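Local atomic coordinates of AbiQ (Lactococcus lactis, PDB entry 4GLK), a protein that acts as the toxin of a type III toxin-antitoxin system, an endoribonuclease, probably sequence-specific, that its cognate RNA antitoxin AntiQ neutralizes. Residues 2-13 with 26-37. The protein carries 1 engineered substitution. Residues are numbered along the deposited sequence; the frame is centred on the assembly and turned at random.
Sequences TLRFFTVTDEYI and QYENNASTYVGV
The carboxamide of Gln26 reaches across to the turn between strand 4-8 and helix 10-16, where NE2 donates both of its N-H groups: one to Val8 O at 2.8 Å, the other to Asp10 OD1, also at 2.8 Å. Both acceptors lie close to the amide plane, so the pair of bonds fixes the rotation of the group. The Asp10 carboxylate stands almost perpendicular to it (87°) and is met at OD1 on the anti side. Asp10 OD2 accepts from Glu28 N at 3.1 Å from above the carboxylate plane and lies over one face of the Tyr27 ring, toward the rim. On the far end of the amide, Gln26 OE1 takes a bond from a water that also accepts from Val8 N and donates to Ser32 O, bridging the two segments just beyond the last hydrogen-bonded pair, Phe6 with Tyr34. Ile13 runs roughly at right angles to this side chain, with Ile13 CG1 3.4 Å from Gln26 OE1.

Further along, Val8 CG2 sits over the Tyr34 ring in a CH-pi contact, 4.0 Å from the centroid and 24° off the normal; with CG1 anti to the backbone N (chi1 -175°), CG2 is the methyl left beside that N and turned onto the ring. Antiparallel pairing then takes over: Phe6 and Tyr34 form a hydrogen-bonded pair, with Tyr34 N to Phe6 O at 2.8 Å, as do Arg4 and Gly36. Between them, Phe5 and Val35 are a non-hydrogen-bonded pair whose side chains run alongside each other, Phe5 CD1 3.9 Å from Val35 CG2.

Phe5 and Val35 turn this sheet face to Leu119 and Met122 of helix 110-124, while Phe6 on the other face meets Phe47 edge-to-face. Within the antiparallel sheet of the ToxN/AbiQ toxin fold, strand 4-8 lies between 33-40 and 100-102, and strand 33-40 continues the pairing to 45-52.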
ATOM      1  N   THR A   2      12.384   8.434   2.972  1.00 36.69           N
ATOM      2  CA  THR A   2      12.524   6.981   3.152  1.00 34.73           C
ATOM      3  C   THR A   2      11.249   6.152   3.344  1.00 31.36           C
ATOM      4  O   THR A   2      10.370   6.540   4.100  1.00 30.54           O
ATOM      5  CB  THR A   2      13.489   6.677   4.300  1.00 45.87           C
ATOM      6  OG1 THR A   2      14.126   7.876   4.730  1.00 51.22           O
ATOM      7  CG2 THR A   2      14.526   5.652   3.924  1.00 46.46           C
ATOM      8  N   LEU A   3      11.213   4.960   2.735  1.00 23.44           N
ATOM      9  CA  LEU A   3      10.119   3.996   2.892  1.00 23.27           C
ATOM     10  C   LEU A   3      10.148   3.387   4.328  1.00 26.84           C
ATOM     11  O   LEU A   3      11.216   3.032   4.827  1.00 24.69           O
ATOM     12  CB  LEU A   3      10.293   2.882   1.840  1.00 23.46           C
ATOM     13  CG  LEU A   3       9.313   2.761   0.675  1.00 27.43           C
ATOM     14  CD1 LEU A   3       8.623   4.056   0.339  1.00 24.00           C
ATOM     15  CD2 LEU A   3      10.013   2.176  -0.561  1.00 27.60           C
ATOM     16  N   ARG A   4       8.978   3.281   4.975  1.00 23.86           N
ATOM     17  CA  ARG A   4       8.839   2.754   6.329  1.00 23.17           C
ATOM     18  C   ARG A   4       7.535   2.036   6.445  1.00 26.70           C
ATOM     19  O   ARG A   4       6.653   2.264   5.624  1.00 26.16           O
ATOM     20  CB  ARG A   4       8.769   3.917   7.324  1.00 27.58           C
ATOM     21  CG  ARG A   4      10.070   4.397   7.838  1.00 38.23           C
ATOM     22  CD  ARG A   4      10.308   5.784   7.357  1.00 50.31           C
ATOM     23  NE  ARG A   4       9.522   6.785   8.075  1.00 52.89           N
ATOM     24  CZ  ARG A   4       9.385   8.037   7.654  1.00 62.15           C
ATOM     25  NH1 ARG A   4       9.955   8.424   6.520  1.00 44.53           N
ATOM     26  NH2 ARG A   4       8.686   8.908   8.354  1.00 51.55           N
ATOM     27  N   PHE A   5       7.342   1.305   7.559  1.00 24.17           N
ATOM     28  CA  PHE A   5       6.101   0.593   7.847  1.00 23.28           C
ATOM     29  C   PHE A   5       5.193   1.432   8.710  1.00 24.76           C
ATOM     30  O   PHE A   5       5.635   2.095   9.652  1.00 23.20           O
ATOM     31  CB  PHE A   5       6.361  -0.762   8.525  1.00 24.73           C
ATOM     32  CG  PHE A   5       6.955  -1.857   7.666  1.00 26.01           C
ATOM     33  CD1 PHE A   5       6.277  -2.333   6.553  1.00 29.23           C
ATOM     34  CD2 PHE A   5       8.150  -2.470   8.022  1.00 27.72           C
ATOM     35  CE1 PHE A   5       6.787  -3.393   5.801  1.00 30.18           C
ATOM     36  CE2 PHE A   5       8.681  -3.504   7.246  1.00 31.28           C
ATOM     37  CZ  PHE A   5       7.988  -3.965   6.143  1.00 29.52           C
ATOM     38  N   PHE A   6       3.912   1.385   8.403  1.00 20.14           N
ATOM     39  CA  PHE A   6       2.928   2.139   9.162  1.00 19.13           C
ATOM     40  C   PHE A   6       1.670   1.343   9.268  1.00 25.86           C
ATOM     41  O   PHE A   6       1.445   0.399   8.493  1.00 25.25           O
ATOM     42  CB  PHE A   6       2.549   3.436   8.419  1.00 20.33           C
ATOM     43  CG  PHE A   6       3.644   4.460   8.270  1.00 22.64           C
ATOM     44  CD1 PHE A   6       3.882   5.398   9.270  1.00 26.24           C
ATOM     45  CD2 PHE A   6       4.411   4.513   7.118  1.00 25.31           C
ATOM     46  CE1 PHE A   6       4.910   6.336   9.138  1.00 27.75           C
ATOM     47  CE2 PHE A   6       5.435   5.452   6.988  1.00 29.27           C
ATOM     48  CZ  PHE A   6       5.664   6.371   7.991  1.00 27.20           C
ATOM     49  N   THR A   7       0.813   1.787  10.195  1.00 22.22           N
ATOM     50  CA  THR A   7      -0.558   1.361  10.302  1.00 22.10           C
ATOM     51  C   THR A   7      -1.334   2.663  10.192  1.00 23.88           C
ATOM     52  O   THR A   7      -0.759   3.761  10.259  1.00 20.45           O
ATOM     53  CB  THR A   7      -0.876   0.519  11.565  1.00 34.21           C
ATOM     54  OG1 THR A   7      -0.718   1.295  12.747  1.00 36.06           O
ATOM     55  CG2 THR A   7      -0.089  -0.810  11.632  1.00 32.36           C
ATOM     56  N   VAL A   8      -2.627   2.545   9.950  1.00 20.60           N
ATOM     57  CA  VAL A   8      -3.505   3.696   9.835  1.00 20.85           C
ATOM     58  C   VAL A   8      -4.543   3.535  10.945  1.00 27.29           C
ATOM     59  O   VAL A   8      -4.818   2.395  11.359  1.00 26.59           O
ATOM     60  CB  VAL A   8      -4.126   3.806   8.408  1.00 24.37           C
ATOM     61  CG1 VAL A   8      -4.958   5.083   8.260  1.00 24.12           C
ATOM     62  CG2 VAL A   8      -3.037   3.771   7.332  1.00 24.32           C
ATOM     63  N   THR A   9      -5.076   4.657  11.487  1.00 25.02           N
ATOM     64  CA  THR A   9      -6.087   4.551  12.547  1.00 24.53           C
ATOM     65  C   THR A   9      -7.332   3.828  11.998  1.00 29.56           C
ATOM     66  O   THR A   9      -7.725   4.063  10.845  1.00 28.31           O
ATOM     67  CB  THR A   9      -6.494   5.934  13.102  1.00 31.00           C
ATOM     68  OG1 THR A   9      -7.095   6.699  12.070  1.00 27.91           O
ATOM     69  CG2 THR A   9      -5.338   6.706  13.723  1.00 27.47           C
ATOM     70  N   ASP A  10      -7.942   2.957  12.829  1.00 27.34           N
ATOM     71  CA  ASP A  10      -9.161   2.213  12.520  1.00 27.13           C
ATOM     72  C   ASP A  10     -10.270   3.192  12.167  1.00 31.98           C
ATOM     73  O   ASP A  10     -11.056   2.922  11.259  1.00 31.69           O
ATOM     74  CB  ASP A  10      -9.564   1.311  13.712  1.00 29.54           C
ATOM     75  CG  ASP A  10      -8.626   0.125  14.005  1.00 37.50           C
ATOM     76  OD1 ASP A  10      -7.993  -0.393  13.049  1.00 38.07           O
ATOM     77  OD2 ASP A  10      -8.562  -0.314  15.184  1.00 39.07           O
ATOM     78  N   GLU A  11     -10.271   4.380  12.826  1.00 29.93           N
ATOM     79  CA  GLU A  11     -11.252   5.449  12.615  1.00 29.92           C
ATOM     80  C   GLU A  11     -11.164   6.035  11.203  1.00 31.17           C
ATOM     81  O   GLU A  11     -12.179   6.100  10.504  1.00 30.85           O
ATOM     82  CB  GLU A  11     -11.126   6.534  13.702  1.00 32.14           C
ATOM     83  CG  GLU A  11     -11.485   6.041  15.105  1.00 49.33           C
ATOM     84  CD  GLU A  11     -10.377   5.468  15.982  1.00 77.24           C
ATOM     85  OE1 GLU A  11     -10.454   5.663  17.218  1.00 84.75           O
ATOM     86  OE2 GLU A  11      -9.449   4.811  15.452  1.00 64.11           O
ATOM     87  N   TYR A  12      -9.945   6.423  10.763  1.00 26.84           N
ATOM     88  CA  TYR A  12      -9.717   6.932   9.418  1.00 24.85           C
ATOM     89  C   TYR A  12     -10.048   5.876   8.344  1.00 28.54           C
ATOM     90  O   TYR A  12     -10.640   6.222   7.322  1.00 29.35           O
ATOM     91  CB  TYR A  12      -8.270   7.384   9.237  1.00 24.77           C
ATOM     92  CG  TYR A  12      -8.062   8.009   7.882  1.00 24.92           C
ATOM     93  CD1 TYR A  12      -8.726   9.175   7.514  1.00 26.86           C
ATOM     94  CD2 TYR A  12      -7.259   7.383   6.927  1.00 25.16           C
ATOM     95  CE1 TYR A  12      -8.550   9.747   6.259  1.00 27.39           C
ATOM     96  CE2 TYR A  12      -7.079   7.942   5.663  1.00 25.45           C
ATOM     97  CZ  TYR A  12      -7.727   9.123   5.334  1.00 30.57           C
ATOM     98  OH  TYR A  12      -7.565   9.684   4.101  1.00 27.30           O
ATOM     99  N   ILE A  13      -9.641   4.607   8.553  1.00 24.53           N
ATOM    100  CA  ILE A  13      -9.940   3.521   7.601  1.00 23.75           C
ATOM    101  C   ILE A  13     -11.453   3.313   7.480  1.00 28.12           C
ATOM    102  O   ILE A  13     -11.966   3.254   6.358  1.00 28.66           O
ATOM    103  CB  ILE A  13      -9.176   2.219   7.978  1.00 25.78           C
ATOM    104  CG1 ILE A  13      -7.647   2.419   7.822  1.00 24.78           C
ATOM    105  CG2 ILE A  13      -9.677   0.988   7.190  1.00 25.42           C
ATOM    106  CD1 ILE A  13      -7.093   2.635   6.361  1.00 24.90           C
ATOM    107  N   GLN A  26      -9.775  -3.339   8.160  1.00 28.78           N
ATOM    108  CA  GLN A  26      -8.956  -3.518   9.340  1.00 29.99           C
ATOM    109  C   GLN A  26      -9.743  -3.193  10.604  1.00 41.75           C
ATOM    110  O   GLN A  26     -10.697  -2.414  10.552  1.00 42.86           O
ATOM    111  CB  GLN A  26      -7.665  -2.683   9.283  1.00 30.43           C
ATOM    112  CG  GLN A  26      -7.913  -1.205   9.549  1.00 27.26           C
ATOM    113  CD  GLN A  26      -6.660  -0.413   9.648  1.00 36.11           C
ATOM    114  OE1 GLN A  26      -5.878  -0.345   8.704  1.00 32.58           O
ATOM    115  NE2 GLN A  26      -6.516   0.297  10.751  1.00 21.83           N
ATOM    116  N   TYR A  27      -9.321  -3.781  11.730  1.00 42.51           N
ATOM    117  CA  TYR A  27      -9.774  -3.505  13.088  1.00 45.32           C
ATOM    118  C   TYR A  27      -8.862  -4.169  14.094  1.00 53.03           C
ATOM    119  O   TYR A  27      -8.531  -5.335  13.911  1.00 53.44           O
ATOM    120  CB  TYR A  27     -11.247  -3.848  13.367  1.00 48.20           C
ATOM    121  CG  TYR A  27     -11.746  -3.071  14.573  1.00 51.90           C
ATOM    122  CD1 TYR A  27     -12.092  -1.727  14.467  1.00 53.81           C
ATOM    123  CD2 TYR A  27     -11.758  -3.649  15.843  1.00 53.11           C
ATOM    124  CE1 TYR A  27     -12.457  -0.982  15.586  1.00 54.58           C
ATOM    125  CE2 TYR A  27     -12.158  -2.922  16.963  1.00 54.08           C
ATOM    126  CZ  TYR A  27     -12.492  -1.585  16.833  1.00 61.83           C
ATOM    127  OH  TYR A  27     -12.882  -0.860  17.932  1.00 63.01           O
ATOM    128  N   GLU A  28      -8.438  -3.424  15.140  1.00 52.13           N
ATOM    129  CA  GLU A  28      -7.562  -3.893  16.225  1.00 53.55           C
ATOM    130  C   GLU A  28      -6.439  -4.857  15.790  1.00 61.26           C
ATOM    131  O   GLU A  28      -5.367  -4.379  15.425  1.00 62.63           O
ATOM    132  CB  GLU A  28      -8.390  -4.441  17.387  1.00 55.11           C
ATOM    133  CG  GLU A  28      -8.698  -3.380  18.429  1.00 69.20           C
ATOM    134  CD  GLU A  28      -9.873  -3.650  19.354  1.00 94.70           C
ATOM    135  OE1 GLU A  28     -10.301  -4.820  19.476  1.00 88.42           O
ATOM    136  OE2 GLU A  28     -10.384  -2.669  19.943  1.00 92.20           O
ATOM    137  N   ASN A  29      -6.701  -6.194  15.782  1.00 59.19           N
ATOM    138  CA  ASN A  29      -5.749  -7.232  15.344  1.00 59.49           C
ATOM    139  C   ASN A  29      -6.093  -7.968  14.025  1.00 62.67           C
ATOM    140  O   ASN A  29      -5.516  -9.008  13.684  1.00 63.18           O
ATOM    141  CB  ASN A  29      -5.278  -8.132  16.486  1.00 63.17           C
ATOM    142  CG  ASN A  29      -4.096  -7.547  17.228  1.00 94.44           C
ATOM    143  OD1 ASN A  29      -2.941  -7.948  17.024  1.00 91.87           O
ATOM    144  ND2 ASN A  29      -4.351  -6.556  18.078  1.00 85.80           N
ATOM    145  N   ASN A  30      -7.016  -7.371  13.272  1.00 57.56           N
ATOM    146  CA  ASN A  30      -7.392  -7.727  11.911  1.00 57.01           C
ATOM    147  C   ASN A  30      -6.829  -6.469  11.212  1.00 60.06           C
ATOM    148  O   ASN A  30      -7.546  -5.797  10.475  1.00 61.08           O
ATOM    149  CB  ASN A  30      -8.947  -7.820  11.747  1.00 54.89           C
ATOM    150  CG  ASN A  30      -9.694  -8.548  12.850  1.00 64.40           C
ATOM    151  OD1 ASN A  30      -9.694  -9.782  12.930  1.00 58.80           O
ATOM    152  ND2 ASN A  30     -10.373  -7.797  13.711  1.00 49.36           N
ATOM    153  N   ALA A  31      -5.540  -6.123  11.516  1.00 52.98           N
ATOM    154  CA  ALA A  31      -4.854  -4.903  11.084  1.00 51.02           C
ATOM    155  C   ALA A  31      -4.019  -4.999   9.808  1.00 50.30           C
ATOM    156  O   ALA A  31      -3.452  -6.055   9.519  1.00 51.70           O
ATOM    157  CB  ALA A  31      -4.024  -4.336  12.225  1.00 51.78           C
ATOM    158  N   SER A  32      -3.950  -3.886   9.053  1.00 39.61           N
ATOM    159  CA  SER A  32      -3.236  -3.783   7.789  1.00 37.14           C
ATOM    160  C   SER A  32      -1.883  -3.082   7.936  1.00 35.88           C
ATOM    161  O   SER A  32      -1.781  -2.076   8.633  1.00 35.74           O
ATOM    162  CB  SER A  32      -4.088  -3.024   6.781  1.00 40.83           C
ATOM    163  OG  SER A  32      -5.218  -3.771   6.367  1.00 52.55           O
ATOM    164  N   THR A  33      -0.851  -3.618   7.294  1.00 28.64           N
ATOM    165  CA  THR A  33       0.458  -2.967   7.290  1.00 26.52           C
ATOM    166  C   THR A  33       0.593  -2.241   5.982  1.00 25.93           C
ATOM    167  O   THR A  33       0.283  -2.782   4.919  1.00 23.18           O
ATOM    168  CB  THR A  33       1.645  -3.849   7.721  1.00 31.24           C
ATOM    169  OG1 THR A  33       2.684  -3.838   6.731  1.00 39.83           O
ATOM    170  CG2 THR A  33       1.247  -5.236   8.113  1.00 21.29           C
ATOM    171  N   TYR A  34       0.959  -0.979   6.092  1.00 22.91           N
ATOM    172  CA  TYR A  34       1.113  -0.060   4.988  1.00 22.15           C
ATOM    173  C   TYR A  34       2.571   0.322   4.876  1.00 27.28           C
ATOM    174  O   TYR A  34       3.308   0.287   5.866  1.00 26.23           O
ATOM    175  CB  TYR A  34       0.260   1.205   5.256  1.00 23.14           C
ATOM    176  CG  TYR A  34      -1.209   0.999   4.974  1.00 24.49           C
ATOM    177  CD1 TYR A  34      -2.067   0.496   5.941  1.00 25.51           C
ATOM    178  CD2 TYR A  34      -1.737   1.285   3.715  1.00 24.85           C
ATOM    179  CE1 TYR A  34      -3.413   0.269   5.667  1.00 26.49           C
ATOM    180  CE2 TYR A  34      -3.082   1.080   3.437  1.00 25.60           C
ATOM    181  CZ  TYR A  34      -3.918   0.572   4.413  1.00 30.48           C
ATOM    182  OH  TYR A  34      -5.239   0.367   4.115  1.00 30.64           O
ATOM    183  N   VAL A  35       2.981   0.716   3.671  1.00 24.57           N
ATOM    184  CA  VAL A  35       4.318   1.203   3.389  1.00 24.11           C
ATOM    185  C   VAL A  35       4.187   2.544   2.685  1.00 28.92           C
ATOM    186  O   VAL A  35       3.317   2.723   1.827  1.00 26.45           O
ATOM    187  CB  VAL A  35       5.214   0.225   2.581  1.00 28.25           C
ATOM    188  CG1 VAL A  35       6.678   0.661   2.679  1.00 27.73           C
ATOM    189  CG2 VAL A  35       5.056  -1.229   3.055  1.00 27.89           C
ATOM    190  N   GLY A  36       5.062   3.469   3.049  1.00 26.50           N
ATOM    191  CA  GLY A  36       5.080   4.789   2.441  1.00 26.69           C
ATOM    192  C   GLY A  36       6.250   5.649   2.847  1.00 29.43           C
ATOM    193  O   GLY A  36       7.024   5.263   3.729  1.00 28.52           O
ATOM    194  N   VAL A  37       6.386   6.842   2.235  1.00 26.58           N
ATOM    195  CA  VAL A  37       5.525   7.402   1.173  1.00 26.77           C
ATOM    196  C   VAL A  37       6.008   6.873  -0.181  1.00 34.54           C
ATOM    197  O   VAL A  37       7.200   6.891  -0.478  1.00 32.29           O
ATOM    198  CB  VAL A  37       5.488   8.954   1.201  1.00 29.29           C
ATOM    199  CG1 VAL A  37       4.488   9.511   0.201  1.00 28.08           C
ATOM    200  CG2 VAL A  37       5.182   9.467   2.606  1.00 29.20           C
TER
HETATM  201  O   HOH W   1      -3.388  -0.003   9.195  1.00 21.85           O
HETATM  202  O   HOH W   2     -11.287   0.214  10.654  1.00 39.67           O